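Local structure of PFC0360w protein (Plasmodium falciparum, 3NI8) at residues E22-Y27 with H111-L116; V55-G60 with G72-I77; H81-K86 with V100-I105. The protein probably stimulates the ATPase activity of the chaperone Hsp90, as a malarial member of the AHA1 family of co-chaperones. All blocks are in the same frame, centred on the assembly; numbering follows the deposited sequence. Where two conformers were deposited one is given.

Contact 1 of 3, residues E22-Y27 with H111-L116; sequences EITEEY and HTKLKL
Glu26 and His111 meet across one end of a pair of antiparallel strands, and their bond shows how a flat acid and a flat ring can be set almost in one plane. His111 NE2 donates to Glu26 OE1 at 2.6 Å; the oxygen lies in the ring plane, receives the proton on its anti lone pair, and the carboxylate is turned 27° from the ring. CG of His111 stands opposite the backbone N (chi1 178°), which brings the ring edge up to Glu26. On the same face, Glu26 CG rests 3.8 Å from Lys113 CG, and Lys113 bends at its last torsion (chi4 -49°), laying CE and NZ against the Thr24 methyl, NZ 3.1 Å from CG2. Farther along, Lys115 and Glu22 form a long salt bridge, NZ to OE2 3.6 Å. The other face, largely hydrophobic, also carries Glu25, whose end leads away, and Thr112. There Leu114 CD2 approaches Tyr27 CE2 at 3.7 Å; Ile23 and Leu116 both touch Trp140 of helix 132-150, while Leu114 meets Phe38 of helix 31-39. Ile23, Glu25 and Tyr27 each exchange a pair of backbone hydrogen bonds with Leu116, Leu114 and Thr112 respectively, for example Tyr27 N to Thr112 O, 2.9 Å. They fasten strand 21-27, outermost in the antiparallel sheet, to strand 111-119. His111 also has Lys108 NZ at its ND1 and Tyr28 edge-to-face with its ring, so both ring nitrogens are engaged and its rotation is fixed; the nearby carboxylate would probably favour a proton on NE2.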
loop_
_atom_site.group_PDB
_atom_site.type_symbol
_atom_site.label_atom_id
_atom_site.label_comp_id
_atom_site.label_asym_id
_atom_site.label_seq_id
_atom_site.Cartn_x
_atom_site.Cartn_y
_atom_site.Cartn_z
ATOM N N GLU A 22 -8.886 -8.479 -1.114
ATOM C CA GLU A 22 -8.020 -8.759 0.020
ATOM C C GLU A 22 -6.793 -9.575 -0.436
ATOM O O GLU A 22 -6.919 -10.577 -1.169
ATOM C CB GLU A 22 -8.821 -9.514 1.081
ATOM C CG GLU A 22 -8.214 -9.515 2.472
ATOM C CD GLU A 22 -8.947 -10.466 3.433
ATOM O OE1 GLU A 22 -9.058 -11.690 3.129
ATOM O OE2 GLU A 22 -9.417 -9.980 4.497
ATOM N N ILE A 23 -5.611 -9.137 -0.013
ATOM C CA ILE A 23 -4.384 -9.914 -0.225
ATOM C C ILE A 23 -3.767 -10.283 1.121
ATOM O O ILE A 23 -3.544 -9.419 1.975
ATOM C CB ILE A 23 -3.321 -9.153 -1.062
ATOM C CG1 ILE A 23 -3.898 -8.709 -2.404
ATOM C CG2 ILE A 23 -2.078 -10.025 -1.270
ATOM C CD1 ILE A 23 -3.179 -7.489 -3.016
ATOM N N THR A 24 -3.471 -11.570 1.286
ATOM C CA THR A 24 -2.871 -12.064 2.526
ATOM C C THR A 24 -1.547 -12.734 2.196
ATOM O O THR A 24 -1.480 -13.545 1.264
ATOM C CB THR A 24 -3.835 -13.043 3.267
ATOM O OG1 THR A 24 -5.005 -12.320 3.704
ATOM C CG2 THR A 24 -3.170 -13.655 4.472
ATOM N N GLU A 25 -0.491 -12.361 2.931
ATOM C CA GLU A 25 0.877 -12.894 2.749
ATOM C C GLU A 25 1.639 -12.948 4.084
ATOM O O GLU A 25 1.455 -12.079 4.937
ATOM C CB GLU A 25 1.680 -12.029 1.769
ATOM C CG GLU A 25 1.150 -11.951 0.348
ATOM C CD GLU A 25 1.214 -13.279 -0.371
ATOM O OE1 GLU A 25 1.910 -14.188 0.134
ATOM O OE2 GLU A 25 0.561 -13.420 -1.431
ATOM N N GLU A 26 2.512 -13.941 4.255
ATOM C CA GLU A 26 3.307 -14.052 5.480
ATOM C C GLU A 26 4.795 -13.901 5.192
ATOM O O GLU A 26 5.319 -14.430 4.197
ATOM C CB GLU A 26 3.016 -15.370 6.224
ATOM C CG GLU A 26 1.568 -15.508 6.704
ATOM C CD GLU A 26 1.235 -16.887 7.241
ATOM O OE1 GLU A 26 2.039 -17.438 8.030
ATOM O OE2 GLU A 26 0.160 -17.420 6.886
ATOM N N TYR A 27 5.471 -13.175 6.069
ATOM C CA TYR A 27 6.891 -12.907 5.896
ATOM C C TYR A 27 7.652 -13.312 7.145
ATOM O O TYR A 27 7.141 -13.156 8.260
ATOM C CB TYR A 27 7.124 -11.423 5.589
ATOM C CG TYR A 27 6.575 -10.991 4.235
ATOM C CD1 TYR A 27 7.395 -10.950 3.125
ATOM C CD2 TYR A 27 5.229 -10.634 4.075
ATOM C CE1 TYR A 27 6.904 -10.569 1.886
ATOM C CE2 TYR A 27 4.729 -10.256 2.843
ATOM C CZ TYR A 27 5.572 -10.222 1.752
ATOM O OH TYR A 27 5.107 -9.833 0.513
ATOM N N HIS A 111 8.008 -13.515 12.316
ATOM C CA HIS A 111 7.046 -14.109 11.379
ATOM C C HIS A 111 5.807 -13.219 11.457
ATOM O O HIS A 111 5.132 -13.201 12.484
ATOM C CB HIS A 111 6.697 -15.561 11.782
ATOM C CG HIS A 111 5.670 -16.223 10.902
ATOM N ND1 HIS A 111 5.569 -17.595 10.780
ATOM C CD2 HIS A 111 4.703 -15.710 10.102
ATOM C CE1 HIS A 111 4.584 -17.897 9.949
ATOM N NE2 HIS A 111 4.047 -16.771 9.518
ATOM N N THR A 112 5.532 -12.465 10.398
ATOM C CA THR A 112 4.407 -11.524 10.395
ATOM C C THR A 112 3.390 -11.859 9.315
ATOM O O THR A 112 3.752 -12.205 8.191
ATOM C CB THR A 112 4.899 -10.081 10.224
ATOM O OG1 THR A 112 5.770 -9.765 11.317
ATOM C CG2 THR A 112 3.741 -9.080 10.209
ATOM N N LYS A 113 2.119 -11.759 9.668
ATOM C CA LYS A 113 1.051 -11.961 8.704
ATOM C C LYS A 113 0.598 -10.624 8.161
ATOM O O LYS A 113 0.045 -9.801 8.889
ATOM C CB LYS A 113 -0.110 -12.699 9.351
ATOM C CG LYS A 113 -1.040 -13.357 8.376
ATOM C CD LYS A 113 -2.119 -14.112 9.131
ATOM C CE LYS A 113 -3.303 -14.382 8.224
ATOM N NZ LYS A 113 -3.715 -13.124 7.517
ATOM N N LEU A 114 0.880 -10.404 6.882
ATOM C CA LEU A 114 0.468 -9.191 6.183
ATOM C C LEU A 114 -0.906 -9.386 5.521
ATOM O O LEU A 114 -1.091 -10.248 4.673
ATOM C CB LEU A 114 1.537 -8.784 5.164
ATOM C CG LEU A 114 1.405 -7.528 4.289
ATOM C CD1 LEU A 114 1.042 -6.345 5.121
ATOM C CD2 LEU A 114 2.721 -7.250 3.543
ATOM N N LYS A 115 -1.862 -8.565 5.930
ATOM C CA LYS A 115 -3.201 -8.604 5.371
ATOM C C LYS A 115 -3.549 -7.226 4.826
ATOM O O LYS A 115 -3.780 -6.273 5.590
ATOM C CB LYS A 115 -4.208 -9.089 6.435
ATOM C CG LYS A 115 -5.665 -9.006 6.031
ATOM C CD LYS A 115 -6.562 -9.762 7.038
ATOM C CE LYS A 115 -7.905 -9.030 7.258
ATOM N NZ LYS A 115 -8.890 -9.799 8.088
ATOM N N LEU A 116 -3.558 -7.112 3.499
ATOM C CA LEU A 116 -3.962 -5.875 2.861
ATOM C C LEU A 116 -5.419 -5.915 2.329
ATOM O O LEU A 116 -5.781 -6.797 1.532
ATOM C CB LEU A 116 -2.968 -5.483 1.759
ATOM C CG LEU A 116 -3.128 -4.073 1.162
ATOM C CD1 LEU A 116 -1.813 -3.614 0.595
ATOM C CD2 LEU A 116 -4.217 -3.987 0.081
#

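Contact 2 of 3, residues V55-G60 with G72-I77; sequences VDLKVG and GEFTEI
Phe74 turns its side chain toward the loop 55-60, and that loop wraps round the ring. With CG opposite the carbonyl carbon (chi1 -59°), the ring presents one face to Leu57, whose CD1 sits over it, 3.9 Å from the ring centroid and 14° off the normal, a CH-pi contact. At the ring's edge lie two loop carbonyls, the closer being Asp56 O, 3.4 Å from CD2. Val55 CG1 comes within 4.0 Å of Phe74 CE2, the two side chains crossing at about a right angle. Ile77, on the same side of its strand, extends CD1 to within 3.8 Å of Leu57 CD1, so one leucine methyl bridges the aromatic ring and the isoleucine. The same Ile77 CD1 also lies against the backbone of Lys58, 3.6 Å from its carbonyl carbon. Leu57 is the centre of an inverse gamma turn, closed by a weak bond from Lys58 N to Asp56 O. Val59 lies along the strand backbone, with CG1 3.9 Å from Thr75 O. The polar tie between the segments is Gly60 N to Phe74 O, 2.7 Å long and fairly straight at 161°. Strand 62-65 flanks the site, with Phe63 meeting Phe74 at an inclined angle, while Glu85 of strand 82-89 touches Phe74 too. From the loop, Val55 packs on helix 41-47 and Leu57 on Thr39 of helix 31-39; from strand 70-78, Ile77 reaches Phe35 of that second helix.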
loop_
_atom_site.group_PDB
_atom_site.type_symbol
_atom_site.label_atom_id
_atom_site.label_comp_id
_atom_site.label_asym_id
_atom_site.label_seq_id
_atom_site.Cartn_x
_atom_site.Cartn_y
_atom_site.Cartn_z
ATOM N N VAL A 55 6.287 11.340 1.822
ATOM C CA VAL A 55 5.571 10.834 2.986
ATOM C C VAL A 55 5.612 11.859 4.103
ATOM O O VAL A 55 6.690 12.223 4.584
ATOM C CB VAL A 55 6.191 9.477 3.512
ATOM C CG1 VAL A 55 5.757 9.182 4.938
ATOM C CG2 VAL A 55 5.815 8.318 2.629
ATOM N N ASP A 56 4.435 12.331 4.506
ATOM C CA ASP A 56 4.292 13.100 5.733
ATOM C C ASP A 56 3.560 12.175 6.701
ATOM O O ASP A 56 2.320 12.100 6.696
ATOM C CB ASP A 56 3.527 14.395 5.471
ATOM C CG ASP A 56 3.316 15.229 6.726
ATOM O OD1 ASP A 56 4.033 15.053 7.750
ATOM O OD2 ASP A 56 2.407 16.084 6.698
ATOM N N LEU A 57 4.335 11.445 7.509
ATOM C CA LEU A 57 3.775 10.374 8.346
ATOM C C LEU A 57 3.064 10.856 9.614
ATOM O O LEU A 57 3.633 10.858 10.722
ATOM C CB LEU A 57 4.820 9.307 8.654
ATOM C CG LEU A 57 4.346 8.045 9.363
ATOM C CD1 LEU A 57 3.457 7.260 8.432
ATOM C CD2 LEU A 57 5.568 7.225 9.853
ATOM N N LYS A 58 1.806 11.256 9.433
ATOM C CA LYS A 58 0.944 11.694 10.547
ATOM C C LYS A 58 -0.535 11.565 10.133
ATOM O O LYS A 58 -0.839 11.500 8.938
ATOM C CB LYS A 58 1.294 13.128 10.997
ATOM C CG LYS A 58 0.734 14.243 10.094
ATOM C CD LYS A 58 1.315 15.593 10.474
ATOM C CE LYS A 58 0.824 16.699 9.553
ATOM N NZ LYS A 58 -0.262 17.456 10.205
ATOM N N VAL A 59 -1.440 11.486 11.106
ATOM C CA VAL A 59 -2.866 11.389 10.798
ATOM C C VAL A 59 -3.252 12.669 10.051
ATOM O O VAL A 59 -2.995 13.769 10.537
ATOM C CB VAL A 59 -3.722 11.161 12.082
ATOM C CG1 VAL A 59 -5.240 11.366 11.807
ATOM C CG2 VAL A 59 -3.438 9.763 12.685
ATOM N N GLY A 60 -3.813 12.523 8.849
ATOM C CA GLY A 60 -4.074 13.668 7.979
ATOM C C GLY A 60 -2.898 14.033 7.073
ATOM O O GLY A 60 -2.999 14.963 6.246
ATOM N N GLY A 72 -2.520 9.906 -1.621
ATOM C CA GLY A 72 -3.325 9.496 -0.522
ATOM C C GLY A 72 -3.032 10.322 0.701
ATOM O O GLY A 72 -2.430 11.385 0.624
ATOM N N GLU A 73 -3.492 9.808 1.827
ATOM C CA GLU A 73 -3.491 10.489 3.098
ATOM C C GLU A 73 -3.653 9.428 4.192
ATOM O O GLU A 73 -4.513 8.545 4.105
ATOM C CB GLU A 73 -4.637 11.488 3.128
ATOM C CG GLU A 73 -4.992 12.042 4.511
ATOM C CD GLU A 73 -6.164 13.024 4.468
ATOM O OE1 GLU A 73 -6.752 13.308 5.554
ATOM O OE2 GLU A 73 -6.496 13.503 3.351
ATOM N N PHE A 74 -2.776 9.485 5.183
ATOM C CA PHE A 74 -2.849 8.604 6.346
ATOM C C PHE A 74 -4.000 9.019 7.243
ATOM O O PHE A 74 -4.131 10.194 7.585
ATOM C CB PHE A 74 -1.536 8.645 7.143
ATOM C CG PHE A 74 -0.317 8.226 6.348
ATOM C CD1 PHE A 74 -0.135 6.903 5.977
ATOM C CD2 PHE A 74 0.667 9.163 6.001
ATOM C CE1 PHE A 74 1.004 6.502 5.254
ATOM C CE2 PHE A 74 1.821 8.778 5.270
ATOM C CZ PHE A 74 1.987 7.443 4.905
ATOM N N THR A 75 -4.838 8.056 7.617
ATOM C CA THR A 75 -6.026 8.351 8.441
ATOM C C THR A 75 -5.991 7.606 9.765
ATOM O O THR A 75 -6.750 7.930 10.678
ATOM C CB THR A 75 -7.371 8.105 7.698
ATOM O OG1 THR A 75 -7.554 6.711 7.450
ATOM C CG2 THR A 75 -7.420 8.846 6.362
ATOM N N GLU A 76 -5.088 6.631 9.876
ATOM C CA GLU A 76 -4.845 5.907 11.127
ATOM C C GLU A 76 -3.446 5.289 11.131
ATOM O O GLU A 76 -3.074 4.505 10.243
ATOM C CB GLU A 76 -5.900 4.815 11.357
ATOM C CG GLU A 76 -5.904 4.260 12.812
ATOM C CD GLU A 76 -6.647 2.926 12.978
ATOM O OE1 GLU A 76 -7.757 2.744 12.425
ATOM O OE2 GLU A 76 -6.102 2.046 13.676
ATOM N N ILE A 77 -2.669 5.653 12.136
ATOM C CA ILE A 77 -1.321 5.105 12.303
ATOM C C ILE A 77 -1.181 4.496 13.676
ATOM O O ILE A 77 -0.924 5.214 14.651
ATOM C CB ILE A 77 -0.203 6.153 12.081
ATOM C CG1 ILE A 77 -0.252 6.700 10.651
ATOM C CG2 ILE A 77 1.153 5.500 12.321
ATOM C CD1 ILE A 77 0.350 8.048 10.506
#

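Contact 3 of 3, residues H81-K86 with V100-I105; sequences HKIVEK and VTVEFI. With IPA (isopropyl alcohol), chain B.
The beta hairpin of strands 82-89 and 98-106 brings Ile83 against Val102 and Glu85 against Val100 as antiparallel hydrogen-bonded pairs. The side chains of Ile83 and Val102 run alongside each other in the same direction, with Ile83 CG1 3.9 Å from Val102 CB. The isoleucine holds CG1 between its backbone N and carbonyl carbon (chi1 44°), a crowded position that tips the branch toward Val102 and the edge of the Phe104 ring, where CE2 is 4.1 Å away. Paired backbone bonds, such as Val102 N to Ile83 O at 3.0 Å, hold the strands at this spacing. In the antiparallel sheet of this AHA1-family domain the hairpin occupies the middle, between strands 70-78 and 111-119; helix 31-39 covers the face with Ile83 and Val102, its Phe35 and Phe38 touching Ile83. At the start of strand 82-89, His81 and Lys82 together face Thr78 in a classic beta bulge, yet His81 O still accepts Phe104 N at 2.8 Å. On the face with Lys82 and Glu103 those two side chains lie alongside, CG to CG 3.8 Å, although their charged ends stay apart, and Val84 sits beside Thr101. Glu85, on the Ile83 face and buried among apolar side chains, extends its carboxylate to an isopropyl alcohol molecule, probably from the crystallisation liquor; OE2 lies 2.6 Å from the alcohol O2, with Phe38 O as the alcohol's other polar neighbour.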
loop_
_atom_site.group_PDB
_atom_site.type_symbol
_atom_site.label_atom_id
_atom_site.label_comp_id
_atom_site.label_asym_id
_atom_site.label_seq_id
_atom_site.Cartn_x
_atom_site.Cartn_y
_atom_site.Cartn_z
ATOM N N HIS A 81 1.195 -2.212 14.066
ATOM C CA HIS A 81 0.154 -3.201 13.780
ATOM C C HIS A 81 -0.787 -2.876 12.611
ATOM O O HIS A 81 -1.212 -3.782 11.888
ATOM C CB HIS A 81 -0.660 -3.475 15.048
ATOM C CG HIS A 81 0.111 -4.195 16.110
ATOM N ND1 HIS A 81 0.344 -3.659 17.359
ATOM C CD2 HIS A 81 0.719 -5.406 16.100
ATOM C CE1 HIS A 81 1.051 -4.515 18.077
ATOM N NE2 HIS A 81 1.295 -5.581 17.333
ATOM N N LYS A 82 -1.101 -1.596 12.432
ATOM C CA LYS A 82 -2.126 -1.164 11.460
ATOM C C LYS A 82 -1.855 0.233 10.909
ATOM O O LYS A 82 -1.379 1.144 11.626
ATOM C CB LYS A 82 -3.519 -1.155 12.121
ATOM C CG LYS A 82 -4.687 -1.688 11.312
ATOM C CD LYS A 82 -6.016 -1.147 11.865
ATOM C CE LYS A 82 -7.168 -2.165 11.839
ATOM N NZ LYS A 82 -8.513 -1.588 11.337
ATOM N N ILE A 83 -2.168 0.393 9.629
ATOM C CA ILE A 83 -2.328 1.701 9.008
ATOM C C ILE A 83 -3.610 1.694 8.174
ATOM O O ILE A 83 -4.061 0.651 7.745
ATOM C CB ILE A 83 -1.095 2.148 8.162
ATOM C CG1 ILE A 83 -0.576 1.009 7.292
ATOM C CG2 ILE A 83 0.014 2.632 9.052
ATOM C CD1 ILE A 83 0.503 1.432 6.314
ATOM N N VAL A 84 -4.213 2.866 8.020
ATOM C CA VAL A 84 -5.385 3.080 7.163
ATOM C C VAL A 84 -5.125 4.337 6.336
ATOM O O VAL A 84 -4.578 5.325 6.838
ATOM C CB VAL A 84 -6.700 3.261 7.979
ATOM C CG1 VAL A 84 -7.913 3.344 7.029
ATOM C CG2 VAL A 84 -6.878 2.131 9.000
ATOM N N GLU A 85 -5.532 4.301 5.075
ATOM C CA GLU A 85 -5.244 5.394 4.133
ATOM C C GLU A 85 -6.448 5.710 3.279
ATOM O O GLU A 85 -7.201 4.802 2.945
ATOM C CB GLU A 85 -4.103 4.989 3.182
ATOM C CG GLU A 85 -2.810 4.629 3.909
ATOM C CD GLU A 85 -1.775 3.998 3.010
ATOM O OE1 GLU A 85 -2.047 3.719 1.820
ATOM O OE2 GLU A 85 -0.672 3.762 3.515
ATOM N N LYS A 86 -6.618 6.992 2.939
ATOM C CA LYS A 86 -7.264 7.376 1.666
ATOM C C LYS A 86 -6.193 7.186 0.579
ATOM O O LYS A 86 -5.017 7.439 0.820
ATOM C CB LYS A 86 -7.716 8.835 1.668
ATOM C CG LYS A 86 -8.564 9.268 2.873
ATOM C CD LYS A 86 -9.793 10.090 2.439
ATOM C CE LYS A 86 -9.419 11.474 1.917
ATOM N NZ LYS A 86 -8.795 12.251 3.028
ATOM N N VAL A 100 -7.353 1.956 1.821
ATOM C CA VAL A 100 -6.407 0.875 2.016
ATOM C C VAL A 100 -6.172 0.676 3.517
ATOM O O VAL A 100 -5.885 1.618 4.250
ATOM C CB VAL A 100 -5.069 1.123 1.259
ATOM C CG1 VAL A 100 -4.018 0.038 1.630
ATOM C CG2 VAL A 100 -5.294 1.154 -0.254
ATOM N N THR A 101 -6.325 -0.558 3.966
ATOM C CA THR A 101 -6.041 -0.916 5.351
ATOM C C THR A 101 -4.966 -1.988 5.316
ATOM O O THR A 101 -5.075 -2.944 4.536
ATOM C CB THR A 101 -7.298 -1.501 6.032
ATOM O OG1 THR A 101 -8.363 -0.539 5.971
ATOM C CG2 THR A 101 -7.008 -1.890 7.468
ATOM N N VAL A 102 -3.929 -1.843 6.125
ATOM C CA VAL A 102 -2.857 -2.828 6.117
ATOM C C VAL A 102 -2.610 -3.252 7.548
ATOM O O VAL A 102 -2.350 -2.419 8.419
ATOM C CB VAL A 102 -1.527 -2.302 5.472
ATOM C CG1 VAL A 102 -0.593 -3.494 5.068
ATOM C CG2 VAL A 102 -1.785 -1.395 4.258
ATOM N N GLU A 103 -2.739 -4.549 7.792
ATOM C CA GLU A 103 -2.485 -5.119 9.095
ATOM C C GLU A 103 -1.203 -5.946 9.059
ATOM O O GLU A 103 -0.942 -6.692 8.089
ATOM C CB GLU A 103 -3.667 -5.980 9.551
ATOM C CG GLU A 103 -4.956 -5.200 9.790
ATOM C CD GLU A 103 -6.184 -6.109 9.856
ATOM O OE1 GLU A 103 -6.919 -6.159 8.840
ATOM O OE2 GLU A 103 -6.391 -6.795 10.896
ATOM N N PHE A 104 -0.412 -5.780 10.122
ATOM C CA PHE A 104 0.820 -6.514 10.354
ATOM C C PHE A 104 0.671 -7.287 11.643
ATOM O O PHE A 104 0.859 -6.737 12.736
ATOM C CB PHE A 104 1.969 -5.534 10.478
ATOM C CG PHE A 104 1.990 -4.504 9.386
ATOM C CD1 PHE A 104 2.513 -4.811 8.141
ATOM C CD2 PHE A 104 1.472 -3.235 9.603
ATOM C CE1 PHE A 104 2.540 -3.872 7.145
ATOM C CE2 PHE A 104 1.482 -2.306 8.614
ATOM C CZ PHE A 104 2.026 -2.621 7.373
ATOM N N ILE A 105 0.322 -8.563 11.517
ATOM C CA ILE A 105 -0.045 -9.388 12.658
ATOM C C ILE A 105 1.079 -10.352 13.010
ATOM O O ILE A 105 1.521 -11.143 12.176
ATOM C CB ILE A 105 -1.336 -10.203 12.332
ATOM C CG1 ILE A 105 -2.525 -9.261 12.012
ATOM C CG2 ILE A 105 -1.663 -11.223 13.457
ATOM C CD1 ILE A 105 -3.510 -9.840 10.966
HETATM C C1 IPA B . 2.290 4.765 1.338
HETATM C C2 IPA B . 1.338 3.565 1.325
HETATM C C3 IPA B . 1.420 2.669 0.088
HETATM O O2 IPA B . 1.504 2.818 2.503
#

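One antiparallel sheet carries all three contacts, with contact 3 lying between the other two. Its centre is about 11 Å from that of contact 1 and about 11 Å from that of contact 2, whereas contacts 1 and 2 are about 21 Å apart between centres and do not touch. Towards contact 1, Lys113 N probably bonds to Ile105 O at 2.7 Å, and Leu114 CD1 packs on Val102 CG1. Towards contact 2, Glu73 OE2 forms a salt bridge with Lys86 NZ at 2.6 Å. On the other face of the sheet from that bridge, Phe74 CE1 packs 3.7 Å from Glu85 OE2, and the bound isopropyl alcohol lies beside this pair, about 4 Å from the Phe74 side chain.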